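Local structure of magnesium and cobalt efflux protein CorC (Neisseria meningitidis serogroup B, 3OI8) at residues I62-V76 against V84-Y96. The protein probably takes part in magnesium and cobalt transport, this construct holding its tandem CBS domains, which bind adenosine. Residues are numbered along the deposited sequence; the frame is centred on the assembly and turned at random.
With ADN (adenosine), chain C.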
ATOM      1  N   ILE A  62       7.808  -8.418 -22.083  1.00 18.12           N
ATOM      2  CA  ILE A  62       7.078  -7.799 -20.977  1.00 16.91           C
ATOM      3  C   ILE A  62       7.390  -8.495 -19.643  1.00 26.75           C
ATOM      4  O   ILE A  62       7.794  -7.845 -18.673  1.00 24.76           O
ATOM      5  CB  ILE A  62       5.542  -7.800 -21.236  1.00 21.59           C
ATOM      6  CG1 ILE A  62       5.185  -6.728 -22.276  1.00 23.75           C
ATOM      7  CG2 ILE A  62       4.764  -7.579 -19.926  1.00 25.35           C
ATOM      8  CD1 ILE A  62       3.796  -6.874 -22.864  1.00 22.46           C
ATOM      9  N   THR A  63       7.218  -9.816 -19.599  1.00 21.26           N
ATOM     10  CA  THR A  63       7.396 -10.554 -18.357  1.00 24.52           C
ATOM     11  C   THR A  63       8.816 -10.402 -17.794  1.00 29.76           C
ATOM     12  O   THR A  63       8.993 -10.189 -16.594  1.00 32.99           O
ATOM     13  CB  THR A  63       7.023 -12.054 -18.513  1.00 23.84           C
ATOM     14  OG1 THR A  63       5.620 -12.169 -18.786  1.00 21.22           O
ATOM     15  CG2 THR A  63       7.332 -12.814 -17.235  1.00 24.75           C
ATOM     16  N   ALA A  64       9.820 -10.515 -18.658  1.00 31.99           N
ATOM     17  CA  ALA A  64      11.207 -10.374 -18.224  1.00 32.99           C
ATOM     18  C   ALA A  64      11.485  -8.975 -17.667  1.00 29.80           C
ATOM     19  O   ALA A  64      12.205  -8.823 -16.690  1.00 29.58           O
ATOM     20  CB  ALA A  64      12.170 -10.713 -19.364  1.00 28.78           C
ATOM     21  N   TYR A  65      10.896  -7.958 -18.285  1.00 29.31           N
ATOM     22  CA  TYR A  65      11.093  -6.585 -17.849  1.00 30.86           C
ATOM     23  C   TYR A  65      10.420  -6.361 -16.497  1.00 29.87           C
ATOM     24  O   TYR A  65      11.007  -5.753 -15.593  1.00 29.38           O
ATOM     25  CB  TYR A  65      10.552  -5.617 -18.901  1.00 27.92           C
ATOM     26  CG  TYR A  65      10.793  -4.151 -18.614  1.00 30.31           C
ATOM     27  CD1 TYR A  65      12.000  -3.550 -18.942  1.00 38.20           C
ATOM     28  CD2 TYR A  65       9.798  -3.361 -18.026  1.00 35.43           C
ATOM     29  CE1 TYR A  65      12.227  -2.201 -18.688  1.00 42.47           C
ATOM     30  CE2 TYR A  65      10.012  -2.014 -17.769  1.00 32.79           C
ATOM     31  CZ  TYR A  65      11.233  -1.439 -18.106  1.00 35.37           C
ATOM     32  OH  TYR A  65      11.460  -0.106 -17.860  1.00 40.28           O
ATOM     33  N   VAL A  66       9.201  -6.875 -16.355  1.00 23.98           N
ATOM     34  CA  VAL A  66       8.459  -6.779 -15.095  1.00 25.32           C
ATOM     35  C   VAL A  66       9.214  -7.435 -13.934  1.00 31.00           C
ATOM     36  O   VAL A  66       9.278  -6.892 -12.834  1.00 29.48           O
ATOM     37  CB  VAL A  66       7.073  -7.438 -15.224  1.00 25.83           C
ATOM     38  CG1 VAL A  66       6.433  -7.623 -13.864  1.00 26.18           C
ATOM     39  CG2 VAL A  66       6.163  -6.610 -16.145  1.00 29.93           C
ATOM     40  N   ILE A  67       9.797  -8.602 -14.182  1.00 28.62           N
ATOM     41  CA  ILE A  67      10.563  -9.294 -13.152  1.00 27.42           C
ATOM     42  C   ILE A  67      11.837  -8.528 -12.814  1.00 33.76           C
ATOM     43  O   ILE A  67      12.185  -8.350 -11.641  1.00 35.98           O
ATOM     44  CB  ILE A  67      10.915 -10.713 -13.602  1.00 32.87           C
ATOM     45  CG1 ILE A  67       9.657 -11.584 -13.599  1.00 30.59           C
ATOM     46  CG2 ILE A  67      12.047 -11.302 -12.737  1.00 35.48           C
ATOM     47  CD1 ILE A  67       9.828 -12.886 -14.354  1.00 25.67           C
ATOM     48  N   ASP A  68      12.515  -8.053 -13.851  1.00 31.16           N
ATOM     49  CA  ASP A  68      13.762  -7.327 -13.687  1.00 39.73           C
ATOM     50  C   ASP A  68      13.595  -6.076 -12.829  1.00 40.99           C
ATOM     51  O   ASP A  68      14.406  -5.819 -11.951  1.00 41.26           O
ATOM     52  CB  ASP A  68      14.338  -6.940 -15.051  1.00 42.73           C
ATOM     53  CG  ASP A  68      15.776  -6.454 -14.956  1.00 61.63           C
ATOM     54  OD1 ASP A  68      16.534  -7.002 -14.124  1.00 64.19           O
ATOM     55  OD2 ASP A  68      16.149  -5.528 -15.710  1.00 67.51           O
ATOM     56  N   THR A  69      12.551  -5.294 -13.090  1.00 38.37           N
ATOM     57  CA  THR A  69      12.351  -4.042 -12.366  1.00 35.98           C
ATOM     58  C   THR A  69      11.642  -4.293 -11.045  1.00 41.96           C
ATOM     59  O   THR A  69      11.715  -3.486 -10.124  1.00 46.03           O
ATOM     60  CB  THR A  69      11.541  -3.033 -13.190  1.00 40.36           C
ATOM     61  OG1 THR A  69      10.269  -3.600 -13.510  1.00 37.74           O
ATOM     62  CG2 THR A  69      12.265  -2.682 -14.481  1.00 42.85           C
ATOM     63  N   ALA A  70      10.950  -5.422 -10.966  1.00 41.57           N
ATOM     64  CA  ALA A  70      10.282  -5.848  -9.742  1.00 44.29           C
ATOM     65  C   ALA A  70       9.128  -4.938  -9.296  1.00 46.86           C
ATOM     66  O   ALA A  70       8.661  -5.051  -8.160  1.00 54.04           O
ATOM     67  CB  ALA A  70      11.298  -6.016  -8.610  1.00 38.11           C
ATOM     68  N   HIS A  71       8.671  -4.042 -10.169  1.00 39.46           N
ATOM     69  CA  HIS A  71       7.516  -3.201  -9.825  1.00 37.77           C
ATOM     70  C   HIS A  71       6.240  -4.016  -9.926  1.00 27.50           C
ATOM     71  O   HIS A  71       6.202  -5.066 -10.585  1.00 27.67           O
ATOM     72  CB  HIS A  71       7.382  -1.975 -10.747  1.00 41.82           C
ATOM     73  CG  HIS A  71       8.597  -1.103 -10.800  1.00 47.95           C
ATOM     74  ND1 HIS A  71       9.180  -0.564  -9.673  1.00 54.16           N
ATOM     75  CD2 HIS A  71       9.319  -0.647 -11.853  1.00 45.79           C
ATOM     76  CE1 HIS A  71      10.223   0.167 -10.028  1.00 55.33           C
ATOM     77  NE2 HIS A  71      10.329   0.131 -11.345  1.00 48.90           N
ATOM     78  N   SER A  72       5.176  -3.516  -9.308  1.00 22.16           N
ATOM     79  CA  SER A  72       3.882  -4.187  -9.372  1.00 20.75           C
ATOM     80  C   SER A  72       2.972  -3.648 -10.468  1.00 26.71           C
ATOM     81  O   SER A  72       2.133  -4.386 -10.994  1.00 27.43           O
ATOM     82  CB  SER A  72       3.164  -4.095  -8.017  1.00 30.82           C
ATOM     83  OG  SER A  72       3.888  -4.799  -7.019  1.00 41.43           O
ATOM     84  N   ARG A  73       3.122  -2.361 -10.792  1.00 21.47           N
ATOM     85  CA  ARG A  73       2.272  -1.702 -11.799  1.00 16.58           C
ATOM     86  C   ARG A  73       3.121  -0.909 -12.784  1.00 18.31           C
ATOM     87  O   ARG A  73       4.136  -0.343 -12.394  1.00 17.39           O
ATOM     88  CB  ARG A  73       1.266  -0.778 -11.112  1.00 21.36           C
ATOM     89  CG  ARG A  73       0.033  -1.516 -10.622  1.00 35.98           C
ATOM     90  CD  ARG A  73      -0.533  -0.910  -9.382  1.00 35.09           C
ATOM     91  NE  ARG A  73       0.421  -0.997  -8.287  1.00 49.25           N
ATOM     92  CZ  ARG A  73       0.292  -1.800  -7.237  1.00 40.73           C
ATOM     93  NH1 ARG A  73       1.223  -1.802  -6.297  1.00 33.13           N
ATOM     94  NH2 ARG A  73      -0.767  -2.592  -7.123  1.00 44.15           N
ATOM     95  N   PHE A  74       2.694  -0.883 -14.052  1.00 15.43           N
ATOM     96  CA  PHE A  74       3.446  -0.249 -15.142  1.00 19.58           C
ATOM     97  C   PHE A  74       2.516   0.508 -16.092  1.00 16.14           C
ATOM     98  O   PHE A  74       1.543  -0.065 -16.594  1.00 21.07           O
ATOM     99  CB  PHE A  74       4.163  -1.327 -15.964  1.00 20.58           C
ATOM    100  CG  PHE A  74       5.115  -2.175 -15.164  1.00 19.63           C
ATOM    101  CD1 PHE A  74       6.479  -1.939 -15.214  1.00 20.61           C
ATOM    102  CD2 PHE A  74       4.647  -3.203 -14.373  1.00 20.93           C
ATOM    103  CE1 PHE A  74       7.367  -2.717 -14.483  1.00 27.00           C
ATOM    104  CE2 PHE A  74       5.525  -3.978 -13.629  1.00 22.33           C
ATOM    105  CZ  PHE A  74       6.885  -3.734 -13.679  1.00 23.60           C
ATOM    106  N   PRO A  75       2.817   1.788 -16.356  1.00 17.28           N
ATOM    107  CA  PRO A  75       2.115   2.497 -17.436  1.00 17.20           C
ATOM    108  C   PRO A  75       2.389   1.776 -18.747  1.00 14.32           C
ATOM    109  O   PRO A  75       3.503   1.314 -18.962  1.00 16.02           O
ATOM    110  CB  PRO A  75       2.827   3.859 -17.497  1.00 17.86           C
ATOM    111  CG  PRO A  75       3.517   4.002 -16.160  1.00 17.86           C
ATOM    112  CD  PRO A  75       3.873   2.610 -15.729  1.00 16.82           C
ATOM    113  N   VAL A  76       1.400   1.694 -19.620  1.00 14.73           N
ATOM    114  CA  VAL A  76       1.616   1.112 -20.940  1.00 12.64           C
ATOM    115  C   VAL A  76       1.496   2.252 -21.951  1.00 11.30           C
ATOM    116  O   VAL A  76       0.536   3.017 -21.889  1.00 16.83           O
ATOM    117  CB  VAL A  76       0.593   0.014 -21.247  1.00 17.04           C
ATOM    118  CG1 VAL A  76       0.708  -0.440 -22.718  1.00 16.24           C
ATOM    119  CG2 VAL A  76       0.805  -1.196 -20.303  1.00 15.54           C
ATOM    120  N   VAL A  84       0.011   7.635 -22.797  1.00 19.45           N
ATOM    121  CA  VAL A  84      -0.186   6.528 -21.859  1.00 17.44           C
ATOM    122  C   VAL A  84      -1.549   5.920 -22.145  1.00 18.45           C
ATOM    123  O   VAL A  84      -2.555   6.623 -22.156  1.00 29.80           O
ATOM    124  CB  VAL A  84      -0.102   6.972 -20.365  1.00 19.02           C
ATOM    125  CG1 VAL A  84      -0.429   5.774 -19.425  1.00 18.58           C
ATOM    126  CG2 VAL A  84       1.262   7.537 -20.029  1.00 19.73           C
ATOM    127  N   LEU A  85      -1.578   4.616 -22.388  1.00 21.11           N
ATOM    128  CA  LEU A  85      -2.809   3.948 -22.816  1.00 18.97           C
ATOM    129  C   LEU A  85      -3.531   3.321 -21.645  1.00 24.72           C
ATOM    130  O   LEU A  85      -4.715   2.985 -21.723  1.00 22.31           O
ATOM    131  CB  LEU A  85      -2.467   2.859 -23.837  1.00 22.90           C
ATOM    132  CG  LEU A  85      -1.640   3.360 -25.024  1.00 29.70           C
ATOM    133  CD1 LEU A  85      -1.128   2.201 -25.870  1.00 26.34           C
ATOM    134  CD2 LEU A  85      -2.469   4.333 -25.859  1.00 31.08           C
ATOM    135  N   GLY A  86      -2.804   3.129 -20.556  1.00 14.70           N
ATOM    136  CA  GLY A  86      -3.341   2.353 -19.465  1.00 15.03           C
ATOM    137  C   GLY A  86      -2.274   1.914 -18.485  1.00 17.86           C
ATOM    138  O   GLY A  86      -1.098   2.274 -18.615  1.00 19.48           O
ATOM    139  N   ILE A  87      -2.700   1.130 -17.500  1.00 15.90           N
ATOM    140  CA  ILE A  87      -1.815   0.576 -16.485  1.00 12.42           C
ATOM    141  C   ILE A  87      -1.917  -0.949 -16.544  1.00 21.37           C
ATOM    142  O   ILE A  87      -3.016  -1.500 -16.606  1.00 20.09           O
ATOM    143  CB  ILE A  87      -2.242   1.015 -15.058  1.00 19.92           C
ATOM    144  CG1 ILE A  87      -2.468   2.528 -14.974  1.00 25.26           C
ATOM    145  CG2 ILE A  87      -1.233   0.544 -14.021  1.00 19.13           C
ATOM    146  CD1 ILE A  87      -1.244   3.370 -15.273  1.00 24.91           C
ATOM    147  N   LEU A  88      -0.770  -1.625 -16.544  1.00 18.09           N
ATOM    148  CA  LEU A  88      -0.736  -3.066 -16.384  1.00 16.33           C
ATOM    149  C   LEU A  88      -0.279  -3.374 -14.981  1.00 21.92           C
ATOM    150  O   LEU A  88       0.727  -2.830 -14.534  1.00 18.37           O
ATOM    151  CB  LEU A  88       0.258  -3.729 -17.339  1.00 15.51           C
ATOM    152  CG  LEU A  88       0.442  -5.201 -16.918  1.00 29.66           C
ATOM    153  CD1 LEU A  88      -0.697  -6.078 -17.422  1.00 30.79           C
ATOM    154  CD2 LEU A  88       1.785  -5.773 -17.337  1.00 32.66           C
ATOM    155  N   HIS A  89      -1.028  -4.245 -14.307  1.00 24.15           N
ATOM    156  CA  HIS A  89      -0.677  -4.797 -13.000  1.00 19.93           C
ATOM    157  C   HIS A  89       0.033  -6.123 -13.214  1.00 19.26           C
ATOM    158  O   HIS A  89      -0.514  -7.025 -13.851  1.00 21.17           O
ATOM    159  CB  HIS A  89      -1.952  -5.022 -12.193  1.00 19.58           C
ATOM    160  CG  HIS A  89      -2.651  -3.750 -11.837  1.00 31.69           C
ATOM    161  ND1 HIS A  89      -3.177  -3.510 -10.586  1.00 43.54           N
ATOM    162  CD2 HIS A  89      -2.868  -2.625 -12.559  1.00 35.79           C
ATOM    163  CE1 HIS A  89      -3.706  -2.299 -10.560  1.00 40.85           C
ATOM    164  NE2 HIS A  89      -3.532  -1.742 -11.746  1.00 34.94           N
ATOM    165  N   ALA A  90       1.251  -6.233 -12.692  1.00 18.13           N
ATOM    166  CA  ALA A  90       2.089  -7.407 -12.920  1.00 23.26           C
ATOM    167  C   ALA A  90       1.319  -8.726 -12.735  1.00 32.35           C
ATOM    168  O   ALA A  90       1.468  -9.670 -13.513  1.00 26.98           O
ATOM    169  CB  ALA A  90       3.298  -7.374 -11.974  1.00 24.99           C
ATOM    170  N   LYS A  91       0.506  -8.795 -11.693  1.00 28.46           N
ATOM    171  CA  LYS A  91      -0.162 -10.052 -11.373  1.00 33.17           C
ATOM    172  C   LYS A  91      -1.321 -10.388 -12.311  1.00 34.51           C
ATOM    173  O   LYS A  91      -1.842 -11.494 -12.271  1.00 30.64           O
ATOM    174  CB  LYS A  91      -0.626 -10.077  -9.920  1.00 28.41           C
ATOM    175  CG  LYS A  91      -1.716  -9.094  -9.555  1.00 37.89           C
ATOM    176  CD  LYS A  91      -1.999  -9.185  -8.047  1.00 48.53           C
ATOM    177  CE  LYS A  91      -2.952  -8.095  -7.558  1.00 56.20           C
ATOM    178  NZ  LYS A  91      -4.365  -8.329  -7.982  1.00 57.53           N
ATOM    179  N   ASP A  92      -1.728  -9.442 -13.152  1.00 27.26           N
ATOM    180  CA  ASP A  92      -2.732  -9.750 -14.171  1.00 26.30           C
ATOM    181  C   ASP A  92      -2.124 -10.606 -15.278  1.00 28.05           C
ATOM    182  O   ASP A  92      -2.841 -11.290 -16.014  1.00 28.33           O
ATOM    183  CB  ASP A  92      -3.387  -8.466 -14.716  1.00 25.44           C
ATOM    184  CG  ASP A  92      -4.345  -7.839 -13.707  1.00 40.75           C
ATOM    185  OD1 ASP A  92      -4.766  -8.566 -12.779  1.00 48.96           O
ATOM    186  OD2 ASP A  92      -4.677  -6.635 -13.822  1.00 35.02           O
ATOM    187  N   LEU A  93      -0.795 -10.588 -15.381  1.00 21.86           N
ATOM    188  CA  LEU A  93      -0.103 -11.420 -16.359  1.00 24.30           C
ATOM    189  C   LEU A  93      -0.284 -12.924 -16.068  1.00 25.47           C
ATOM    190  O   LEU A  93      -0.161 -13.756 -16.968  1.00 20.21           O
ATOM    191  CB  LEU A  93       1.389 -11.085 -16.403  1.00 28.78           C
ATOM    192  CG  LEU A  93       1.818  -9.778 -17.087  1.00 29.91           C
ATOM    193  CD1 LEU A  93       3.304  -9.561 -16.851  1.00 19.69           C
ATOM    194  CD2 LEU A  93       1.519  -9.838 -18.580  1.00 28.59           C
ATOM    195  N   LEU A  94      -0.586 -13.265 -14.823  1.00 27.43           N
ATOM    196  CA  LEU A  94      -0.688 -14.670 -14.440  1.00 23.24           C
ATOM    197  C   LEU A  94      -1.887 -15.327 -15.116  1.00 26.26           C
ATOM    198  O   LEU A  94      -1.997 -16.551 -15.159  1.00 27.28           O
ATOM    199  CB  LEU A  94      -0.814 -14.807 -12.927  1.00 26.26           C
ATOM    200  CG  LEU A  94       0.396 -14.397 -12.090  1.00 24.83           C
ATOM    201  CD1 LEU A  94       0.025 -14.455 -10.619  1.00 31.41           C
ATOM    202  CD2 LEU A  94       1.591 -15.291 -12.387  1.00 27.03           C
ATOM    203  N   LYS A  95      -2.800 -14.509 -15.623  1.00 21.45           N
ATOM    204  CA  LYS A  95      -3.938 -15.033 -16.374  1.00 27.05           C
ATOM    205  C   LYS A  95      -3.462 -15.821 -17.595  1.00 22.56           C
ATOM    206  O   LYS A  95      -4.213 -16.606 -18.173  1.00 27.80           O
ATOM    207  CB  LYS A  95      -4.865 -13.888 -16.816  1.00 26.07           C
ATOM    208  CG  LYS A  95      -5.503 -13.121 -15.656  1.00 46.89           C
ATOM    209  CD  LYS A  95      -6.383 -11.973 -16.150  1.00 55.92           C
ATOM    210  CE  LYS A  95      -6.800 -11.045 -15.009  1.00 62.42           C
ATOM    211  NZ  LYS A  95      -7.283  -9.707 -15.496  1.00 61.89           N
ATOM    212  N   TYR A  96      -2.213 -15.600 -17.997  1.00 24.75           N
ATOM    213  CA  TYR A  96      -1.702 -16.233 -19.207  1.00 25.41           C
ATOM    214  C   TYR A  96      -0.610 -17.246 -18.895  1.00 25.45           C
ATOM    215  O   TYR A  96       0.165 -17.614 -19.765  1.00 26.13           O
ATOM    216  CB  TYR A  96      -1.188 -15.180 -20.194  1.00 19.84           C
ATOM    217  CG  TYR A  96      -2.289 -14.356 -20.796  1.00 18.65           C
ATOM    218  CD1 TYR A  96      -3.188 -14.922 -21.694  1.00 19.35           C
ATOM    219  CD2 TYR A  96      -2.434 -13.008 -20.471  1.00 23.71           C
ATOM    220  CE1 TYR A  96      -4.206 -14.165 -22.249  1.00 18.25           C
ATOM    221  CE2 TYR A  96      -3.449 -12.247 -21.013  1.00 22.02           C
ATOM    222  CZ  TYR A  96      -4.327 -12.828 -21.907  1.00 31.14           C
ATOM    223  OH  TYR A  96      -5.333 -12.068 -22.464  1.00 32.10           O
TER
HETATM  224  O5' ADN C   2       8.728  -0.500  -6.903  1.00 77.59           O
HETATM  225  C5' ADN C   2       9.549  -0.060  -5.851  1.00 77.88           C
HETATM  226  C4' ADN C   2       9.677   1.493  -5.885  1.00 84.07           C
HETATM  227  O4' ADN C   2       9.964   1.945  -7.242  1.00 82.79           O
HETATM  228  C3' ADN C   2       8.367   2.170  -5.430  1.00 85.97           C
HETATM  229  O3' ADN C   2       8.503   2.627  -4.112  1.00 88.85           O
HETATM  230  C2' ADN C   2       8.180   3.331  -6.376  1.00 83.67           C
HETATM  231  O2' ADN C   2       8.761   4.498  -5.838  1.00 85.15           O
HETATM  232  C1' ADN C   2       8.970   2.949  -7.627  1.00 79.19           C
HETATM  233  N9  ADN C   2       8.103   2.421  -8.679  1.00 68.45           N
HETATM  234  C8  ADN C   2       6.949   1.442  -8.525  1.00 61.71           C
HETATM  235  N7  ADN C   2       6.404   1.167  -9.901  1.00 58.33           N
HETATM  236  C5  ADN C   2       7.237   1.977 -10.909  1.00 59.85           C
HETATM  237  C6  ADN C   2       7.166   2.103 -12.462  1.00 46.99           C
HETATM  238  N6  ADN C   2       6.183   1.316 -13.207  1.00 29.86           N
HETATM  239  N1  ADN C   2       8.110   2.967 -13.161  1.00 48.94           N
HETATM  240  C2  ADN C   2       9.166   3.746 -12.391  1.00 52.25           C
HETATM  241  N3  ADN C   2       9.239   3.621 -10.868  1.00 55.88           N
HETATM  242  C4  ADN C   2       8.279   2.741 -10.154  1.00 63.11           C
HETATM  243  O   HOH W   1       0.595  -6.550  -9.588  1.00 28.63           O
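F74 and L88 form a hydrogen-bonded antiparallel pair, F74 N giving its hydrogen to L88 O at 2.8 Å and L88 N returning one to F74 O. The pairing runs on through V76 N to G86 O and, at the far end, L85 N to V76 O (2.7 Å); at the other end A90 N donates to S72 O (2.7 Å). L85 and G86 thus both oppose V76, a classic beta bulge in which G86 has a positive phi of 164°, rare for residues with a CB. P75, which has no N-H to give, fits a non-hydrogen-bonded site opposite I87.

On the R73 face, the aliphatic part of the arginine, bent at chi2 and chi3, crosses the imidazole of H89: CG sits over the ring centre, 3.6 Å from the centroid, in a CH-pi contact. The guanidinium plane stands nearly perpendicular to the ring.

This hairpin and helix 59-69 belong to the first CBS domain, and the turn between them and the start of the strand hold adenosine. One face of H71 lies against the purine, while ND1 shares a 2.8 Å hydrogen bond with O5' of adenosine; NE2 is hydrogen-bonded to N51 OD1. The adenine N6 donates to R73 O.

Helix 59-69 packs on the 3-10 turn after strand 84-89. A90, small enough to fit closely, sets CB 3.7 Å from V66 CG1, and L93 CD1 reaches I62 CG2 at 3.9 Å. On the face carrying F74, V76 and L88, V66 CG2 lies over the rim of the F74 ring, whose edge meets L88 O.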